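Local coordinates for protein OBCA, Oxalate Biosynthetic Component A (PDB 4NNB) that is a two-part bacterial biosynthetic enzyme, joining an N-terminal domain to a TIM-barrel-type domain that holds a magnesium ion and an oxaloacetate ion, at residues V132-T137 / H157-A162; A162-I167 / K176-A181; T479-D482 / G488-K491. All blocks are in the same frame, centred on the assembly; numbering follows the deposited sequence.

Contact 1 (V132-T137 / H157-A162); sequences VLQLTT and HYLPPA
L159 drives one methyl, CD2, into the notch between Q134 and L135, and the two closest approaches between the segments both go to this methyl. It is helix-on-sheet packing inside the N-terminal domain: helix 125-137 packs against strand 155-159, an outer strand of a three-stranded antiparallel sheet whose neighbouring strand is 62-66. The backbones stay well apart, with Q134 CA and L159 CA 7.9 Å from each other, so side chains fill the interval.

The two partners of L159 meet it in different ways. Q134 runs alongside, pointing the opposite way, and its CG brushes L159 CD2 at 3.8 Å. CG lies anti to the backbone N (chi1 -173°), which sends the chain out toward the strand; the bend at chi2 (61°) then turns the amide off that line, and NE2 hydrogen-bonds to the carbonyl of A193. Only the aliphatic part of the glutamine therefore faces the leucine. L135 instead crosses L159 at about a right angle, methyl against methyl, CD2 to CD2 at 4.1 Å. H157, two residues earlier in the strand, is held by its own partners, ND1 by W140 and NE2 by the carbonyl of P22.

Elsewhere on the helix two threonine hydroxyls fold back onto carbonyls one turn earlier. T136 OG1 bonds to V132 O at 2.7 Å, and T137 OG1 reaches L133 O at 2.6 Å. Each carbonyl oxygen also takes the backbone N-H of the same threonine, the hydroxyl and the N-H arriving from opposite faces of the carbonyl plane.

Contact 2 (A162-I167 / K176-A181); sequences ALIEAI and KNMEEA
M178 and I167 reach for each other tip to tip across the gap between two consecutive helices, 161-170 and 172-180, which form a helical pair with a very short turn between them. The contact is small, 98 Å² in all, and wholly apolar; no hydrogen bond passes from one segment to the other. The nearest CA atoms, I167 CA and K176 CA, are 10.1 Å apart, so long side chains have to do the bridging.

The thioether comes first. I167 CD1 sits 4.0 Å from M178 SD, an ordinary van der Waals distance for a methyl against sulfur. The M178 chain is extended at chi2, then bends at chi3 (62°), which swings M178 CE round so that it too lies near I167 CD1, at 4.2 Å. One isoleucine methyl thus meets both outer atoms of the methionine.

Methyl-to-methyl packing adds the second isoleucine. I164, one turn earlier on the same face of its helix, offers its CD1 to M178 CE at 4.2 Å, so CE faces both isoleucine methyls from one side. All three side chains are buried. L159 of the neighbouring strand touches both I164 and M178, while I131 of helix 125-137 packs on I167, so the little cluster continues into the rest of the N-terminal domain.

Polar interactions run within each helix or leave the pair altogether. E179, beside the methionine, sends OE2 to NE of R62 as a salt bridge, tying helix 172-180 to strand 62-66. Within helix 161-170 the touching isoleucine takes part in the regular backbone bonding: I167 N donates to L163 O at 3.0 Å.

Contact 3 (T479-D482 / G488-K491); sequences TVND and GVRK
R490 and V480 face each other as the hydrogen-bonded pair of a small antiparallel beta hairpin, strands 479-481 and 489-491, which follows closely after the magnesium ligand E475 in the chain. V480 N gives its hydrogen to R490 O at 2.9 Å, R490 N returns one to V480 O at 3.1 Å, and D482 N to G488 O, 2.8 Å, closes the turn end.

The arginine is the side chain to follow. Its CB leaves the sheet on the same face as V480. In R490 a chi1 of 59° sets CG between the backbone N and the carbonyl carbon, swung over the opposite strand, where R490 CG meets V480 CG2 at 3.8 Å. R490 CD then passes D482 OD2 at 3.6 Å. Next comes the salt bridge, R490 NE to D482 OD2 at 2.7 Å, with a straight N-H...O angle of 179°. The oxygen lies in the guanidinium plane and uses its anti lone pair, although the carboxylate itself is turned 78° to that plane. D482 OD2 also pairs with R484, so two arginines probably stabilise its negative charge. V480 CG2 covers one guanidinium face near the rim, 3.3 Å from R490 NH1. At the far end NH2 pairs with E497 of helix 495-507, while R490 NH1 turns back to bond K491 O at 3.2 Å.

Going from the N terminus, contact 1 closes first: the chain leaves helix 125-137, runs through 19 residues that include two short strands, and comes back along strand 155-159. Contact 2 opens at once, sharing A162, and closes the short turn between helices 161-170 and 172-180. Contact 3 comes some 300 residues later, after most of the barrel part, and, with five residues between its segments, closes a hairpin turn. The three lie in series; none nests or crosses. In space contact 1 is the middle member, with L159 joining it to contact 2, and T136 and T137 probably hydrogen-bonded to K491 of contact 3. Contacts 2 and 3 do not touch, their nearest atoms about 12 Å apart.

Contact 1 (V132-T137 / H157-A162)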
loop_
_atom_site.group_PDB
_atom_site.type_symbol
_atom_site.label_atom_id
_atom_site.label_comp_id
_atom_site.label_asym_id
_atom_site.label_seq_id
_atom_site.Cartn_x
_atom_site.Cartn_y
_atom_site.Cartn_z
ATOM N N VAL A 132 7.621 -17.732 1.496
ATOM C CA VAL A 132 6.415 -17.366 2.224
ATOM C C VAL A 132 5.710 -16.154 1.575
ATOM O O VAL A 132 4.496 -16.170 1.383
ATOM C CB VAL A 132 6.686 -17.134 3.731
ATOM C CG1 VAL A 132 5.439 -16.594 4.416
ATOM C CG2 VAL A 132 7.106 -18.444 4.410
ATOM N N LEU A 133 6.472 -15.130 1.210
ATOM C CA LEU A 133 5.884 -13.957 0.563
ATOM C C LEU A 133 5.291 -14.312 -0.805
ATOM O O LEU A 133 4.206 -13.855 -1.159
ATOM C CB LEU A 133 6.906 -12.814 0.461
ATOM C CG LEU A 133 7.262 -12.190 1.820
ATOM C CD1 LEU A 133 8.576 -11.415 1.738
ATOM C CD2 LEU A 133 6.126 -11.285 2.368
ATOM N N GLN A 134 5.985 -15.149 -1.569
ATOM C CA GLN A 134 5.463 -15.519 -2.877
ATOM C C GLN A 134 4.154 -16.304 -2.760
ATOM O O GLN A 134 3.175 -15.997 -3.445
ATOM C CB GLN A 134 6.485 -16.322 -3.678
ATOM C CG GLN A 134 6.023 -16.556 -5.107
ATOM C CD GLN A 134 5.832 -15.261 -5.866
ATOM O OE1 GLN A 134 6.803 -14.576 -6.199
ATOM N NE2 GLN A 134 4.578 -14.906 -6.131
ATOM N N LEU A 135 4.140 -17.313 -1.899
ATOM C CA LEU A 135 2.958 -18.157 -1.757
ATOM C C LEU A 135 1.784 -17.433 -1.089
ATOM O O LEU A 135 0.633 -17.657 -1.453
ATOM C CB LEU A 135 3.299 -19.464 -1.024
ATOM C CG LEU A 135 4.190 -20.452 -1.799
ATOM C CD1 LEU A 135 4.359 -21.760 -1.034
ATOM C CD2 LEU A 135 3.643 -20.724 -3.190
ATOM N N THR A 136 2.060 -16.568 -0.116
ATOM C CA THR A 136 0.969 -15.790 0.480
ATOM C C THR A 136 0.454 -14.705 -0.472
ATOM O O THR A 136 -0.689 -14.267 -0.337
ATOM C CB THR A 136 1.296 -15.198 1.881
ATOM O OG1 THR A 136 2.469 -14.375 1.813
ATOM C CG2 THR A 136 1.504 -16.313 2.911
ATOM N N THR A 137 1.288 -14.285 -1.428
ATOM C CA THR A 137 0.840 -13.412 -2.519
ATOM C C THR A 137 -0.147 -14.186 -3.388
ATOM O O THR A 137 -1.091 -13.618 -3.935
ATOM C CB THR A 137 2.022 -12.923 -3.396
ATOM O OG1 THR A 137 2.918 -12.140 -2.601
ATOM C CG2 THR A 137 1.536 -12.070 -4.572
ATOM N N HIS A 157 -0.039 -22.228 -9.584
ATOM C CA HIS A 157 0.938 -21.435 -8.848
ATOM C C HIS A 157 2.375 -21.797 -9.205
ATOM O O HIS A 157 2.789 -22.956 -9.068
ATOM C CB HIS A 157 0.692 -21.556 -7.339
ATOM C CG HIS A 157 -0.602 -20.944 -6.896
ATOM N ND1 HIS A 157 -1.215 -21.271 -5.706
ATOM C CD2 HIS A 157 -1.393 -20.016 -7.486
ATOM C CE1 HIS A 157 -2.333 -20.576 -5.586
ATOM N NE2 HIS A 157 -2.464 -19.808 -6.651
ATOM N N TYR A 158 3.124 -20.786 -9.648
ATOM C CA TYR A 158 4.461 -20.967 -10.214
ATOM C C TYR A 158 5.572 -20.289 -9.397
ATOM O O TYR A 158 5.424 -19.159 -8.936
ATOM C CB TYR A 158 4.456 -20.437 -11.656
ATOM C CG TYR A 158 5.798 -20.395 -12.363
ATOM C CD1 TYR A 158 6.615 -19.275 -12.283
ATOM C CD2 TYR A 158 6.229 -21.463 -13.136
ATOM C CE1 TYR A 158 7.830 -19.227 -12.941
ATOM C CE2 TYR A 158 7.444 -21.431 -13.797
ATOM C CZ TYR A 158 8.239 -20.312 -13.698
ATOM O OH TYR A 158 9.447 -20.279 -14.360
ATOM N N LEU A 159 6.692 -20.988 -9.238
ATOM C CA LEU A 159 7.892 -20.417 -8.634
ATOM C C LEU A 159 8.975 -20.317 -9.726
ATOM O O LEU A 159 9.192 -21.274 -10.459
ATOM C CB LEU A 159 8.366 -21.302 -7.479
ATOM C CG LEU A 159 7.328 -21.559 -6.380
ATOM C CD1 LEU A 159 7.865 -22.482 -5.291
ATOM C CD2 LEU A 159 6.834 -20.243 -5.774
ATOM N N PRO A 160 9.655 -19.158 -9.840
ATOM C CA PRO A 160 10.628 -18.916 -10.921
ATOM C C PRO A 160 11.958 -19.653 -10.738
ATOM O O PRO A 160 12.300 -20.020 -9.612
ATOM C CB PRO A 160 10.863 -17.403 -10.824
ATOM C CG PRO A 160 10.701 -17.115 -9.369
ATOM C CD PRO A 160 9.536 -17.989 -8.949
ATOM N N PRO A 161 12.711 -19.850 -11.834
ATOM C CA PRO A 161 13.980 -20.591 -11.797
ATOM C C PRO A 161 14.946 -20.112 -10.713
ATOM O O PRO A 161 15.546 -20.945 -10.056
ATOM C CB PRO A 161 14.571 -20.325 -13.184
ATOM C CG PRO A 161 13.378 -20.187 -14.058
ATOM C CD PRO A 161 12.348 -19.462 -13.211
ATOM N N ALA A 162 15.086 -18.802 -10.526
ATOM C CA ALA A 162 16.010 -18.272 -9.518
ATOM C C ALA A 162 15.646 -18.700 -8.093
ATOM O O ALA A 162 16.525 -18.933 -7.258
ATOM C CB ALA A 162 16.095 -16.760 -9.615
#

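Contact 2 (A162-I167 / K176-A181)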
loop_
_atom_site.group_PDB
_atom_site.type_symbol
_atom_site.label_atom_id
_atom_site.label_comp_id
_atom_site.label_asym_id
_atom_site.label_seq_id
_atom_site.Cartn_x
_atom_site.Cartn_y
_atom_site.Cartn_z
ATOM N N ALA A 162 15.086 -18.802 -10.526
ATOM C CA ALA A 162 16.010 -18.272 -9.518
ATOM C C ALA A 162 15.646 -18.700 -8.093
ATOM O O ALA A 162 16.525 -18.933 -7.258
ATOM C CB ALA A 162 16.095 -16.760 -9.615
ATOM N N LEU A 163 14.351 -18.795 -7.811
ATOM C CA LEU A 163 13.907 -19.289 -6.512
ATOM C C LEU A 163 14.182 -20.787 -6.399
ATOM O O LEU A 163 14.665 -21.262 -5.375
ATOM C CB LEU A 163 12.419 -19.004 -6.310
ATOM C CG LEU A 163 11.892 -19.293 -4.905
ATOM C CD1 LEU A 163 12.746 -18.566 -3.885
ATOM C CD2 LEU A 163 10.440 -18.844 -4.789
ATOM N N ILE A 164 13.872 -21.527 -7.461
ATOM C CA ILE A 164 14.045 -22.974 -7.465
ATOM C C ILE A 164 15.522 -23.339 -7.343
ATOM O O ILE A 164 15.890 -24.282 -6.631
ATOM C CB ILE A 164 13.433 -23.603 -8.724
ATOM C CG1 ILE A 164 11.916 -23.403 -8.716
ATOM C CG2 ILE A 164 13.767 -25.079 -8.807
ATOM C CD1 ILE A 164 11.254 -23.840 -7.398
ATOM N N GLU A 165 16.361 -22.578 -8.040
ATOM C CA GLU A 165 17.805 -22.762 -7.973
ATOM C C GLU A 165 18.334 -22.517 -6.564
ATOM O O GLU A 165 19.187 -23.259 -6.082
ATOM C CB GLU A 165 18.508 -21.869 -9.007
ATOM C CG GLU A 165 18.332 -22.391 -10.429
ATOM C CD GLU A 165 18.556 -21.341 -11.497
ATOM O OE1 GLU A 165 18.889 -20.179 -11.161
ATOM O OE2 GLU A 165 18.383 -21.686 -12.683
ATOM N N ALA A 166 17.807 -21.502 -5.886
ATOM C CA ALA A 166 18.251 -21.218 -4.524
ATOM C C ALA A 166 17.822 -22.318 -3.546
ATOM O O ALA A 166 18.564 -22.665 -2.623
ATOM C CB ALA A 166 17.766 -19.854 -4.065
ATOM N N ILE A 167 16.628 -22.866 -3.751
ATOM C CA ILE A 167 16.155 -23.981 -2.937
ATOM C C ILE A 167 17.054 -25.202 -3.173
ATOM O O ILE A 167 17.475 -25.885 -2.236
ATOM C CB ILE A 167 14.688 -24.348 -3.293
ATOM C CG1 ILE A 167 13.729 -23.216 -2.903
ATOM C CG2 ILE A 167 14.278 -25.684 -2.645
ATOM C CD1 ILE A 167 12.301 -23.443 -3.383
ATOM N N LYS A 176 13.085 -32.060 -3.786
ATOM C CA LYS A 176 12.511 -33.385 -3.970
ATOM C C LYS A 176 11.147 -33.536 -3.283
ATOM O O LYS A 176 10.209 -34.052 -3.889
ATOM C CB LYS A 176 13.490 -34.487 -3.522
ATOM C CG LYS A 176 14.651 -34.719 -4.512
ATOM C CD LYS A 176 14.112 -35.185 -5.873
ATOM C CE LYS A 176 15.224 -35.559 -6.854
ATOM N NZ LYS A 176 14.709 -36.493 -7.918
ATOM N N ASN A 177 11.038 -33.104 -2.026
ATOM C CA ASN A 177 9.745 -33.125 -1.336
ATOM C C ASN A 177 8.678 -32.352 -2.120
ATOM O O ASN A 177 7.511 -32.755 -2.189
ATOM C CB ASN A 177 9.852 -32.501 0.057
ATOM C CG ASN A 177 10.689 -33.331 1.021
ATOM O OD1 ASN A 177 11.050 -34.473 0.733
ATOM N ND2 ASN A 177 10.996 -32.750 2.180
ATOM N N MET A 178 9.088 -31.231 -2.696
ATOM C CA MET A 178 8.171 -30.405 -3.474
ATOM C C MET A 178 7.709 -31.137 -4.734
ATOM O O MET A 178 6.519 -31.139 -5.076
ATOM C CB MET A 178 8.843 -29.075 -3.838
ATOM C CG MET A 178 8.960 -28.103 -2.657
ATOM S SD MET A 178 10.003 -26.681 -3.037
ATOM C CE MET A 178 9.096 -25.932 -4.394
ATOM N N GLU A 179 8.653 -31.761 -5.429
ATOM C CA GLU A 179 8.301 -32.481 -6.645
ATOM C C GLU A 179 7.381 -33.656 -6.338
ATOM O O GLU A 179 6.457 -33.936 -7.098
ATOM C CB GLU A 179 9.560 -32.878 -7.421
ATOM C CG GLU A 179 10.233 -31.654 -8.024
ATOM C CD GLU A 179 11.666 -31.890 -8.444
ATOM O OE1 GLU A 179 12.237 -32.942 -8.088
ATOM O OE2 GLU A 179 12.227 -31.008 -9.124
ATOM N N GLU A 180 7.595 -34.318 -5.204
ATOM C CA GLU A 180 6.702 -35.407 -4.806
ATOM C C GLU A 180 5.317 -34.858 -4.473
ATOM O O GLU A 180 4.303 -35.545 -4.623
ATOM C CB GLU A 180 7.261 -36.169 -3.605
ATOM C CG GLU A 180 6.425 -37.386 -3.231
ATOM C CD GLU A 180 6.740 -37.932 -1.848
ATOM O OE1 GLU A 180 7.812 -37.599 -1.299
ATOM O OE2 GLU A 180 5.908 -38.694 -1.308
ATOM N N ALA A 181 5.278 -33.608 -4.020
ATOM C CA ALA A 181 4.011 -32.957 -3.694
ATOM C C ALA A 181 3.299 -32.449 -4.951
ATOM O O ALA A 181 2.162 -31.980 -4.880
ATOM C CB ALA A 181 4.232 -31.819 -2.699
#

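Contact 3 (T479-D482 / G488-K491)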
loop_
_atom_site.group_PDB
_atom_site.type_symbol
_atom_site.label_atom_id
_atom_site.label_comp_id
_atom_site.label_asym_id
_atom_site.label_seq_id
_atom_site.Cartn_x
_atom_site.Cartn_y
_atom_site.Cartn_z
ATOM N N THR A 479 2.599 -6.245 3.888
ATOM C CA THR A 479 2.990 -7.332 4.787
ATOM C C THR A 479 2.616 -7.144 6.262
ATOM O O THR A 479 2.292 -6.042 6.719
ATOM C CB THR A 479 4.514 -7.594 4.696
ATOM O OG1 THR A 479 5.228 -6.406 5.047
ATOM C CG2 THR A 479 4.907 -8.006 3.282
ATOM N N VAL A 480 2.648 -8.251 7.000
ATOM C CA VAL A 480 2.607 -8.212 8.456
ATOM C C VAL A 480 3.728 -9.109 8.983
ATOM O O VAL A 480 4.214 -10.006 8.274
ATOM C CB VAL A 480 1.269 -8.716 9.041
ATOM C CG1 VAL A 480 0.129 -7.757 8.740
ATOM C CG2 VAL A 480 0.958 -10.138 8.535
ATOM N N ASN A 481 4.153 -8.859 10.213
ATOM C CA ASN A 481 4.983 -9.827 10.917
ATOM C C ASN A 481 4.122 -11.002 11.375
ATOM O O ASN A 481 2.937 -10.831 11.668
ATOM C CB ASN A 481 5.676 -9.181 12.119
ATOM C CG ASN A 481 6.745 -8.193 11.705
ATOM O OD1 ASN A 481 7.458 -8.414 10.731
ATOM N ND2 ASN A 481 6.856 -7.097 12.431
ATOM N N ASP A 482 4.720 -12.191 11.434
ATOM C CA ASP A 482 4.020 -13.382 11.909
ATOM C C ASP A 482 5.075 -14.341 12.441
ATOM O O ASP A 482 5.711 -15.048 11.667
ATOM C CB ASP A 482 3.227 -14.040 10.772
ATOM C CG ASP A 482 2.320 -15.171 11.259
ATOM O OD1 ASP A 482 2.549 -15.707 12.367
ATOM O OD2 ASP A 482 1.374 -15.535 10.526
ATOM N N GLY A 488 9.428 -15.124 9.389
ATOM C CA GLY A 488 8.712 -14.165 10.218
ATOM C C GLY A 488 7.845 -13.104 9.540
ATOM O O GLY A 488 7.268 -12.257 10.236
ATOM N N VAL A 489 7.761 -13.132 8.207
ATOM C CA VAL A 489 6.999 -12.129 7.449
ATOM C C VAL A 489 6.101 -12.787 6.397
ATOM O O VAL A 489 6.465 -13.811 5.822
ATOM C CB VAL A 489 7.945 -11.115 6.747
ATOM C CG1 VAL A 489 7.145 -10.059 5.927
ATOM C CG2 VAL A 489 8.841 -10.421 7.768
ATOM N N ARG A 490 4.925 -12.208 6.158
ATOM C CA ARG A 490 4.010 -12.699 5.127
ATOM C C ARG A 490 3.123 -11.558 4.627
ATOM O O ARG A 490 3.107 -10.478 5.217
ATOM C CB ARG A 490 3.113 -13.803 5.683
ATOM C CG ARG A 490 2.265 -13.352 6.887
ATOM C CD ARG A 490 1.114 -14.320 7.141
ATOM N NE ARG A 490 0.453 -14.129 8.431
ATOM C CZ ARG A 490 -0.578 -13.313 8.626
ATOM N NH1 ARG A 490 -1.060 -12.604 7.611
ATOM N NH2 ARG A 490 -1.120 -13.191 9.830
ATOM N N LYS A 491 2.383 -11.811 3.550
ATOM C CA LYS A 491 1.394 -10.860 3.055
ATOM C C LYS A 491 0.269 -10.728 4.069
ATOM O O LYS A 491 -0.206 -11.729 4.634
ATOM C CB LYS A 491 0.852 -11.302 1.687
ATOM C CG LYS A 491 1.847 -11.079 0.533
ATOM C CD LYS A 491 2.040 -9.572 0.266
ATOM C CE LYS A 491 3.252 -9.248 -0.594
ATOM N NZ LYS A 491 3.009 -9.373 -2.060
#